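Calreticulin, putative,Calreticulin, putative (Trypanosoma cruzi, PDB 5HCF) probably acts as a calcium-binding lectin-like chaperone of the endoplasmic reticulum, its globular domain binding glycans and polypeptides of folding glycoproteins. Local coordinates at residues T145-Y158 / F161-D175. Sequence-based numbering, arbitrary orientation.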
ATOM      1  N   THR A 145     -14.167  -5.184  -1.270  1.00 36.70           N
ATOM      2  CA  THR A 145     -12.800  -5.018  -1.743  1.00 34.39           C
ATOM      3  C   THR A 145     -12.550  -3.576  -2.169  1.00 35.02           C
ATOM      4  O   THR A 145     -13.338  -2.994  -2.910  1.00 33.56           O
ATOM      5  CB  THR A 145     -12.488  -5.953  -2.930  1.00 35.05           C
ATOM      6  OG1 THR A 145     -12.510  -7.313  -2.489  1.00 36.15           O
ATOM      7  CG2 THR A 145     -11.114  -5.641  -3.522  1.00 35.70           C
ATOM      8  N   HIS A 146     -11.450  -3.001  -1.692  1.00 37.18           N
ATOM      9  CA  HIS A 146     -11.054  -1.665  -2.114  1.00 37.66           C
ATOM     10  C   HIS A 146      -9.627  -1.662  -2.639  1.00 37.95           C
ATOM     11  O   HIS A 146      -8.780  -2.428  -2.174  1.00 37.42           O
ATOM     12  CB  HIS A 146     -11.208  -0.669  -0.966  1.00 36.45           C
ATOM     13  CG  HIS A 146     -12.617  -0.536  -0.480  1.00 35.54           C
ATOM     14  ND1 HIS A 146     -13.578   0.168  -1.174  1.00 34.70           N
ATOM     15  CD2 HIS A 146     -13.227  -1.019   0.626  1.00 35.58           C
ATOM     16  CE1 HIS A 146     -14.722   0.109  -0.517  1.00 35.85           C
ATOM     17  NE2 HIS A 146     -14.536  -0.603   0.580  1.00 36.17           N
ATOM     18  N   VAL A 147      -9.374  -0.804  -3.621  1.00 38.33           N
ATOM     19  CA  VAL A 147      -8.077  -0.745  -4.286  1.00 36.68           C
ATOM     20  C   VAL A 147      -7.361   0.567  -3.980  1.00 37.35           C
ATOM     21  O   VAL A 147      -7.961   1.641  -4.029  1.00 38.13           O
ATOM     22  CB  VAL A 147      -8.225  -0.888  -5.815  1.00 34.73           C
ATOM     23  CG1 VAL A 147      -6.855  -0.988  -6.483  1.00 31.62           C
ATOM     24  CG2 VAL A 147      -9.089  -2.095  -6.154  1.00 33.20           C
ATOM     25  N   TYR A 148      -6.072   0.475  -3.676  1.00 36.90           N
ATOM     26  CA  TYR A 148      -5.285   1.659  -3.361  1.00 35.22           C
ATOM     27  C   TYR A 148      -4.141   1.797  -4.352  1.00 37.61           C
ATOM     28  O   TYR A 148      -3.280   0.925  -4.452  1.00 38.48           O
ATOM     29  CB  TYR A 148      -4.768   1.592  -1.924  1.00 30.97           C
ATOM     30  CG  TYR A 148      -5.881   1.373  -0.923  1.00 29.43           C
ATOM     31  CD1 TYR A 148      -6.363   0.095  -0.660  1.00 29.44           C
ATOM     32  CD2 TYR A 148      -6.465   2.444  -0.254  1.00 28.01           C
ATOM     33  CE1 TYR A 148      -7.383  -0.110   0.245  1.00 29.90           C
ATOM     34  CE2 TYR A 148      -7.483   2.249   0.653  1.00 27.57           C
ATOM     35  CZ  TYR A 148      -7.942   0.971   0.897  1.00 30.35           C
ATOM     36  OH  TYR A 148      -8.958   0.766   1.801  1.00 31.59           O
ATOM     37  N   THR A 149      -4.148   2.901  -5.090  1.00 38.79           N
ATOM     38  CA  THR A 149      -3.183   3.121  -6.158  1.00 38.03           C
ATOM     39  C   THR A 149      -2.458   4.443  -5.967  1.00 38.56           C
ATOM     40  O   THR A 149      -3.078   5.462  -5.671  1.00 40.72           O
ATOM     41  CB  THR A 149      -3.865   3.119  -7.546  1.00 37.11           C
ATOM     42  OG1 THR A 149      -4.633   1.918  -7.710  1.00 37.17           O
ATOM     43  CG2 THR A 149      -2.828   3.205  -8.646  1.00 35.60           C
ATOM     44  N   LEU A 150      -1.139   4.418  -6.131  1.00 37.58           N
ATOM     45  CA  LEU A 150      -0.320   5.612  -5.955  1.00 34.61           C
ATOM     46  C   LEU A 150       0.537   5.878  -7.180  1.00 36.41           C
ATOM     47  O   LEU A 150       1.260   4.999  -7.651  1.00 38.21           O
ATOM     48  CB  LEU A 150       0.583   5.481  -4.726  1.00 31.21           C
ATOM     49  CG  LEU A 150       1.473   6.698  -4.464  1.00 28.22           C
ATOM     50  CD1 LEU A 150       0.621   7.946  -4.304  1.00 28.91           C
ATOM     51  CD2 LEU A 150       2.361   6.495  -3.257  1.00 26.05           C
ATOM     52  N   HIS A 151       0.445   7.098  -7.693  1.00 36.07           N
ATOM     53  CA  HIS A 151       1.308   7.541  -8.773  1.00 35.43           C
ATOM     54  C   HIS A 151       2.301   8.564  -8.252  1.00 37.60           C
ATOM     55  O   HIS A 151       1.909   9.648  -7.814  1.00 36.86           O
ATOM     56  CB  HIS A 151       0.490   8.137  -9.919  1.00 36.02           C
ATOM     57  CG  HIS A 151       1.323   8.631 -11.061  1.00 36.52           C
ATOM     58  ND1 HIS A 151       0.869   9.578 -11.961  1.00 37.36           N
ATOM     59  CD2 HIS A 151       2.582   8.323 -11.452  1.00 34.98           C
ATOM     60  CE1 HIS A 151       1.807   9.823 -12.853  1.00 36.72           C
ATOM     61  NE2 HIS A 151       2.859   9.073 -12.569  1.00 36.68           N
ATOM     62  N   ILE A 152       3.582   8.196  -8.272  1.00 39.46           N
ATOM     63  CA  ILE A 152       4.668   9.136  -8.007  1.00 37.98           C
ATOM     64  C   ILE A 152       5.315   9.533  -9.328  1.00 37.80           C
ATOM     65  O   ILE A 152       5.996   8.723  -9.960  1.00 39.15           O
ATOM     66  CB  ILE A 152       5.735   8.542  -7.072  1.00 36.87           C
ATOM     67  CG1 ILE A 152       5.087   8.015  -5.795  1.00 36.47           C
ATOM     68  CG2 ILE A 152       6.794   9.581  -6.733  1.00 35.04           C
ATOM     69  CD1 ILE A 152       4.639   9.105  -4.863  1.00 36.19           C
ATOM     70  N   ALA A 153       5.098  10.778  -9.742  1.00 35.95           N
ATOM     71  CA  ALA A 153       5.569  11.260 -11.039  1.00 34.32           C
ATOM     72  C   ALA A 153       6.958  11.901 -10.939  1.00 34.98           C
ATOM     73  O   ALA A 153       7.398  12.299  -9.857  1.00 33.52           O
ATOM     74  CB  ALA A 153       4.570  12.243 -11.623  1.00 33.04           C
ATOM     75  N   ALA A 154       7.644  11.997 -12.076  1.00 36.60           N
ATOM     76  CA  ALA A 154       9.024  12.479 -12.112  1.00 35.56           C
ATOM     77  C   ALA A 154       9.115  13.992 -11.967  1.00 37.02           C
ATOM     78  O   ALA A 154      10.212  14.544 -11.857  1.00 36.32           O
ATOM     79  CB  ALA A 154       9.700  12.044 -13.400  1.00 34.13           C
ATOM     80  N   ASP A 155       7.969  14.665 -11.988  1.00 37.89           N
ATOM     81  CA  ASP A 155       7.939  16.104 -11.743  1.00 37.28           C
ATOM     82  C   ASP A 155       7.633  16.394 -10.274  1.00 35.07           C
ATOM     83  O   ASP A 155       7.211  17.492  -9.919  1.00 34.81           O
ATOM     84  CB  ASP A 155       6.920  16.790 -12.652  1.00 39.03           C
ATOM     85  CG  ASP A 155       5.502  16.322 -12.405  1.00 41.48           C
ATOM     86  OD1 ASP A 155       5.302  15.314 -11.696  1.00 37.91           O
ATOM     87  OD2 ASP A 155       4.577  16.977 -12.927  1.00 47.41           O
ATOM     88  N   ASN A 156       7.834  15.385  -9.433  1.00 35.24           N
ATOM     89  CA  ASN A 156       7.569  15.488  -8.000  1.00 36.81           C
ATOM     90  C   ASN A 156       6.101  15.745  -7.639  1.00 38.30           C
ATOM     91  O   ASN A 156       5.801  16.166  -6.522  1.00 39.87           O
ATOM     92  CB  ASN A 156       8.444  16.582  -7.385  1.00 36.85           C
ATOM     93  CG  ASN A 156       9.916  16.237  -7.427  1.00 38.45           C
ATOM     94  OD1 ASN A 156      10.304  15.085  -7.224  1.00 36.66           O
ATOM     95  ND2 ASN A 156      10.747  17.236  -7.684  1.00 42.75           N
ATOM     96  N   SER A 157       5.191  15.504  -8.579  1.00 37.35           N
ATOM     97  CA  SER A 157       3.766  15.469  -8.252  1.00 36.64           C
ATOM     98  C   SER A 157       3.357  14.041  -7.893  1.00 37.68           C
ATOM     99  O   SER A 157       4.145  13.104  -8.042  1.00 36.59           O
ATOM    100  CB  SER A 157       2.906  15.991  -9.409  1.00 37.39           C
ATOM    101  OG  SER A 157       3.151  15.290 -10.614  1.00 37.98           O
ATOM    102  N   TYR A 158       2.142  13.882  -7.382  1.00 38.20           N
ATOM    103  CA  TYR A 158       1.617  12.563  -7.050  1.00 36.82           C
ATOM    104  C   TYR A 158       0.098  12.526  -7.187  1.00 38.54           C
ATOM    105  O   TYR A 158      -0.564  13.566  -7.246  1.00 39.13           O
ATOM    106  CB  TYR A 158       2.013  12.159  -5.634  1.00 35.80           C
ATOM    107  CG  TYR A 158       1.187  12.835  -4.566  1.00 36.83           C
ATOM    108  CD1 TYR A 158       1.449  14.146  -4.185  1.00 37.66           C
ATOM    109  CD2 TYR A 158       0.135  12.170  -3.947  1.00 34.48           C
ATOM    110  CE1 TYR A 158       0.694  14.772  -3.207  1.00 36.50           C
ATOM    111  CE2 TYR A 158      -0.624  12.788  -2.974  1.00 33.51           C
ATOM    112  CZ  TYR A 158      -0.340  14.088  -2.607  1.00 34.65           C
ATOM    113  OH  TYR A 158      -1.095  14.709  -1.638  1.00 35.73           O
ATOM    114  N   PHE A 161      -5.332   7.084  -5.833  1.00 38.85           N
ATOM    115  CA  PHE A 161      -6.618   6.590  -6.302  1.00 39.00           C
ATOM    116  C   PHE A 161      -7.184   5.566  -5.337  1.00 39.08           C
ATOM    117  O   PHE A 161      -6.479   4.659  -4.894  1.00 37.46           O
ATOM    118  CB  PHE A 161      -6.481   5.968  -7.694  1.00 40.09           C
ATOM    119  CG  PHE A 161      -5.972   6.920  -8.733  1.00 42.10           C
ATOM    120  CD1 PHE A 161      -4.620   7.217  -8.820  1.00 41.85           C
ATOM    121  CD2 PHE A 161      -6.845   7.513  -9.633  1.00 42.75           C
ATOM    122  CE1 PHE A 161      -4.151   8.096  -9.771  1.00 43.16           C
ATOM    123  CE2 PHE A 161      -6.381   8.389 -10.592  1.00 43.10           C
ATOM    124  CZ  PHE A 161      -5.033   8.681 -10.662  1.00 44.37           C
ATOM    125  N   LEU A 162      -8.465   5.709  -5.019  1.00 40.86           N
ATOM    126  CA  LEU A 162      -9.166   4.703  -4.238  1.00 40.78           C
ATOM    127  C   LEU A 162     -10.282   4.128  -5.100  1.00 40.78           C
ATOM    128  O   LEU A 162     -11.119   4.870  -5.612  1.00 41.08           O
ATOM    129  CB  LEU A 162      -9.716   5.303  -2.943  1.00 41.85           C
ATOM    130  CG  LEU A 162     -10.119   4.313  -1.849  1.00 43.26           C
ATOM    131  CD1 LEU A 162      -9.767   4.891  -0.486  1.00 42.23           C
ATOM    132  CD2 LEU A 162     -11.595   3.977  -1.925  1.00 46.56           C
ATOM    133  N   ASP A 163     -10.270   2.810  -5.276  1.00 40.66           N
ATOM    134  CA  ASP A 163     -11.228   2.126  -6.142  1.00 42.77           C
ATOM    135  C   ASP A 163     -11.251   2.710  -7.551  1.00 45.60           C
ATOM    136  O   ASP A 163     -12.308   2.824  -8.167  1.00 46.24           O
ATOM    137  CB  ASP A 163     -12.629   2.182  -5.540  1.00 42.50           C
ATOM    138  CG  ASP A 163     -12.712   1.492  -4.202  1.00 41.73           C
ATOM    139  OD1 ASP A 163     -11.875   0.602  -3.941  1.00 42.65           O
ATOM    140  OD2 ASP A 163     -13.609   1.840  -3.410  1.00 41.61           O
ATOM    141  N   GLY A 164     -10.076   3.081  -8.053  1.00 47.95           N
ATOM    142  CA  GLY A 164      -9.937   3.548  -9.420  1.00 49.07           C
ATOM    143  C   GLY A 164     -10.194   5.028  -9.600  1.00 50.83           C
ATOM    144  O   GLY A 164      -9.874   5.595 -10.643  1.00 54.62           O
ATOM    145  N   GLU A 165     -10.769   5.659  -8.582  1.00 48.95           N
ATOM    146  CA  GLU A 165     -11.111   7.066  -8.658  1.00 47.94           C
ATOM    147  C   GLU A 165     -10.130   7.931  -7.897  1.00 46.27           C
ATOM    148  O   GLU A 165      -9.703   7.581  -6.798  1.00 45.19           O
ATOM    149  N   SER A 166      -9.773   9.068  -8.488  1.00 46.61           N
ATOM    150  CA  SER A 166      -8.848  10.008  -7.869  1.00 44.57           C
ATOM    151  C   SER A 166      -9.400  10.572  -6.557  1.00 45.71           C
ATOM    152  O   SER A 166     -10.502  11.126  -6.523  1.00 45.57           O
ATOM    153  CB  SER A 166      -8.531  11.149  -8.841  1.00 42.16           C
ATOM    154  OG  SER A 166      -7.522  11.997  -8.327  1.00 39.78           O
ATOM    155  N   LYS A 167      -8.624  10.426  -5.483  1.00 45.55           N
ATOM    156  CA  LYS A 167      -9.010  10.933  -4.168  1.00 47.09           C
ATOM    157  C   LYS A 167      -8.108  12.065  -3.672  1.00 48.66           C
ATOM    158  O   LYS A 167      -8.567  12.963  -2.962  1.00 52.87           O
ATOM    159  CB  LYS A 167      -9.016   9.797  -3.141  1.00 45.41           C
ATOM    160  CG  LYS A 167     -10.393   9.204  -2.880  1.00 44.77           C
ATOM    161  CD  LYS A 167     -11.010   9.818  -1.639  1.00 43.65           C
ATOM    162  CE  LYS A 167     -12.453   9.389  -1.456  1.00 45.98           C
ATOM    163  NZ  LYS A 167     -13.015   9.911  -0.179  1.00 46.59           N
ATOM    164  N   ALA A 168      -6.830  12.024  -4.040  1.00 44.55           N
ATOM    165  CA  ALA A 168      -5.900  13.073  -3.636  1.00 42.57           C
ATOM    166  C   ALA A 168      -4.856  13.333  -4.713  1.00 41.61           C
ATOM    167  O   ALA A 168      -4.411  12.416  -5.405  1.00 39.70           O
ATOM    168  CB  ALA A 168      -5.228  12.714  -2.323  1.00 42.33           C
ATOM    169  N   LYS A 169      -4.448  14.591  -4.823  1.00 43.78           N
ATOM    170  CA  LYS A 169      -3.598  15.034  -5.919  1.00 44.57           C
ATOM    171  C   LYS A 169      -2.842  16.272  -5.468  1.00 41.89           C
ATOM    172  O   LYS A 169      -3.436  17.178  -4.887  1.00 40.97           O
ATOM    173  CB  LYS A 169      -4.453  15.322  -7.158  1.00 48.00           C
ATOM    174  CG  LYS A 169      -3.704  15.535  -8.462  1.00 50.92           C
ATOM    175  CD  LYS A 169      -4.703  15.537  -9.621  1.00 55.02           C
ATOM    176  CE  LYS A 169      -4.054  15.202 -10.960  1.00 57.50           C
ATOM    177  NZ  LYS A 169      -3.018  16.187 -11.369  1.00 59.36           N
ATOM    178  N   GLY A 170      -1.535  16.310  -5.712  1.00 41.45           N
ATOM    179  CA  GLY A 170      -0.740  17.461  -5.322  1.00 40.63           C
ATOM    180  C   GLY A 170       0.758  17.321  -5.503  1.00 40.71           C
ATOM    181  O   GLY A 170       1.228  16.548  -6.335  1.00 42.05           O
ATOM    182  N   GLN A 171       1.513  18.076  -4.711  1.00 40.02           N
ATOM    183  CA  GLN A 171       2.965  18.108  -4.837  1.00 38.92           C
ATOM    184  C   GLN A 171       3.621  17.477  -3.614  1.00 37.90           C
ATOM    185  O   GLN A 171       3.219  17.756  -2.483  1.00 38.51           O
ATOM    186  CB  GLN A 171       3.455  19.552  -5.001  1.00 39.82           C
ATOM    187  CG  GLN A 171       2.745  20.372  -6.081  1.00 43.64           C
ATOM    188  CD  GLN A 171       2.591  19.648  -7.403  1.00 47.30           C
ATOM    189  OE1 GLN A 171       3.561  19.139  -7.965  1.00 49.83           O
ATOM    190  NE2 GLN A 171       1.367  19.614  -7.919  1.00 48.10           N
ATOM    191  N   LEU A 172       4.634  16.639  -3.836  1.00 37.72           N
ATOM    192  CA  LEU A 172       5.347  15.981  -2.738  1.00 37.42           C
ATOM    193  C   LEU A 172       5.910  16.979  -1.736  1.00 37.91           C
ATOM    194  O   LEU A 172       5.821  16.782  -0.526  1.00 38.76           O
ATOM    195  CB  LEU A 172       6.490  15.120  -3.273  1.00 36.62           C
ATOM    196  CG  LEU A 172       6.130  13.853  -4.041  1.00 37.90           C
ATOM    197  CD1 LEU A 172       7.387  13.245  -4.637  1.00 39.47           C
ATOM    198  CD2 LEU A 172       5.440  12.860  -3.122  1.00 36.11           C
ATOM    199  N   GLU A 173       6.481  18.056  -2.259  1.00 38.30           N
ATOM    200  CA  GLU A 173       7.112  19.082  -1.441  1.00 39.47           C
ATOM    201  C   GLU A 173       6.108  19.792  -0.532  1.00 38.55           C
ATOM    202  O   GLU A 173       6.451  20.228   0.570  1.00 37.53           O
ATOM    203  CB  GLU A 173       7.821  20.096  -2.345  1.00 41.03           C
ATOM    204  CG  GLU A 173       8.650  21.125  -1.611  1.00 43.58           C
ATOM    205  CD  GLU A 173       9.334  22.087  -2.560  1.00 47.79           C
ATOM    206  OE1 GLU A 173       9.547  23.258  -2.174  1.00 49.72           O
ATOM    207  OE2 GLU A 173       9.654  21.675  -3.695  1.00 49.17           O
ATOM    208  N   GLU A 174       4.869  19.905  -1.001  1.00 38.38           N
ATOM    209  CA  GLU A 174       3.834  20.633  -0.280  1.00 40.03           C
ATOM    210  C   GLU A 174       3.009  19.753   0.674  1.00 41.86           C
ATOM    211  O   GLU A 174       2.600  20.207   1.741  1.00 44.75           O
ATOM    212  CB  GLU A 174       2.915  21.335  -1.286  1.00 41.98           C
ATOM    213  CG  GLU A 174       3.641  22.358  -2.180  1.00 42.72           C
ATOM    214  CD  GLU A 174       2.731  23.002  -3.221  1.00 44.43           C
ATOM    215  OE1 GLU A 174       1.676  22.419  -3.546  1.00 48.95           O
ATOM    216  OE2 GLU A 174       3.066  24.093  -3.716  1.00 42.71           O
ATOM    217  N   ASP A 175       2.769  18.499   0.301  1.00 40.05           N
ATOM    218  CA  ASP A 175       1.902  17.629   1.106  1.00 38.46           C
ATOM    219  C   ASP A 175       2.661  16.690   2.049  1.00 37.95           C
ATOM    220  O   ASP A 175       2.044  15.885   2.751  1.00 38.80           O
ATOM    221  CB  ASP A 175       0.991  16.802   0.197  1.00 36.38           C
ATOM    222  CG  ASP A 175       0.119  17.664  -0.686  1.00 36.16           C
ATOM    223  OD1 ASP A 175       0.036  18.881  -0.435  1.00 36.16           O
ATOM    224  OD2 ASP A 175      -0.483  17.129  -1.636  1.00 38.87           O
TER
HETATM  225  O   HOH W   1      -7.410   2.334  -6.991  1.00 32.56           O
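Asp163 meets strand 145-152 with both carboxylate oxygens. OD2 turns its syn lone pair to His146 ND1, 2.8 Å away, and that bond lies in the imidazole plane. Ring and carboxylate are nearly coplanar, 23° apart. OD1 takes the backbone N of Val147 at 2.9 Å, nearly along its C-O axis. Asp163 N returns a bond to Val147 O, so backbone and side chain of one residue hold the strand. The other ring nitrogen of His146, NE2, is bonded to Asp142. Asp163 and Gly164 form the centre of a type I' turn. A water joins Gly164 N to Thr149 OG1, which also bonds Ser72 on strand 69-76.

Further along the ladder, Thr149 and Phe161 form an antiparallel hydrogen-bonded pair, and Thr149 O lies at the edge of the Phe161 ring. Their neighbours Tyr148 and Leu162 point the same way, side by side, with Tyr148 CE2 3.7 Å from Leu162 CD1.

At the other end, Tyr158 and Gly170 form another antiparallel hydrogen-bonded pair. Tyr158 CG sits between the backbone N and the carbonyl carbon (chi1 77°), which carries the ring across the glycine backbone. Gly170 N lies over one ring face, offset toward the rim. The phenol OH donates to Asp175 OD2; the modelled 2.5 Å is probably a little too short. This carboxylate comes to the ring edge with its own plane almost perpendicular to the ring, at 89°. Trp133 NE1 also bonds the OH, and Tyr158 and Trp176 meet edge-to-face. Leu172 N bonds Asn156 O at 3.0 Å.

The contact joins two successive hairpins in one sheet of the legume-lectin-like fold. The carboxylates of Asp163 and Asp175 work differently: Asp163 ties down a turn, whereas Asp175 shares a buried phenol hydroxyl with Trp133 and links the short helix 172-175 to the sheet.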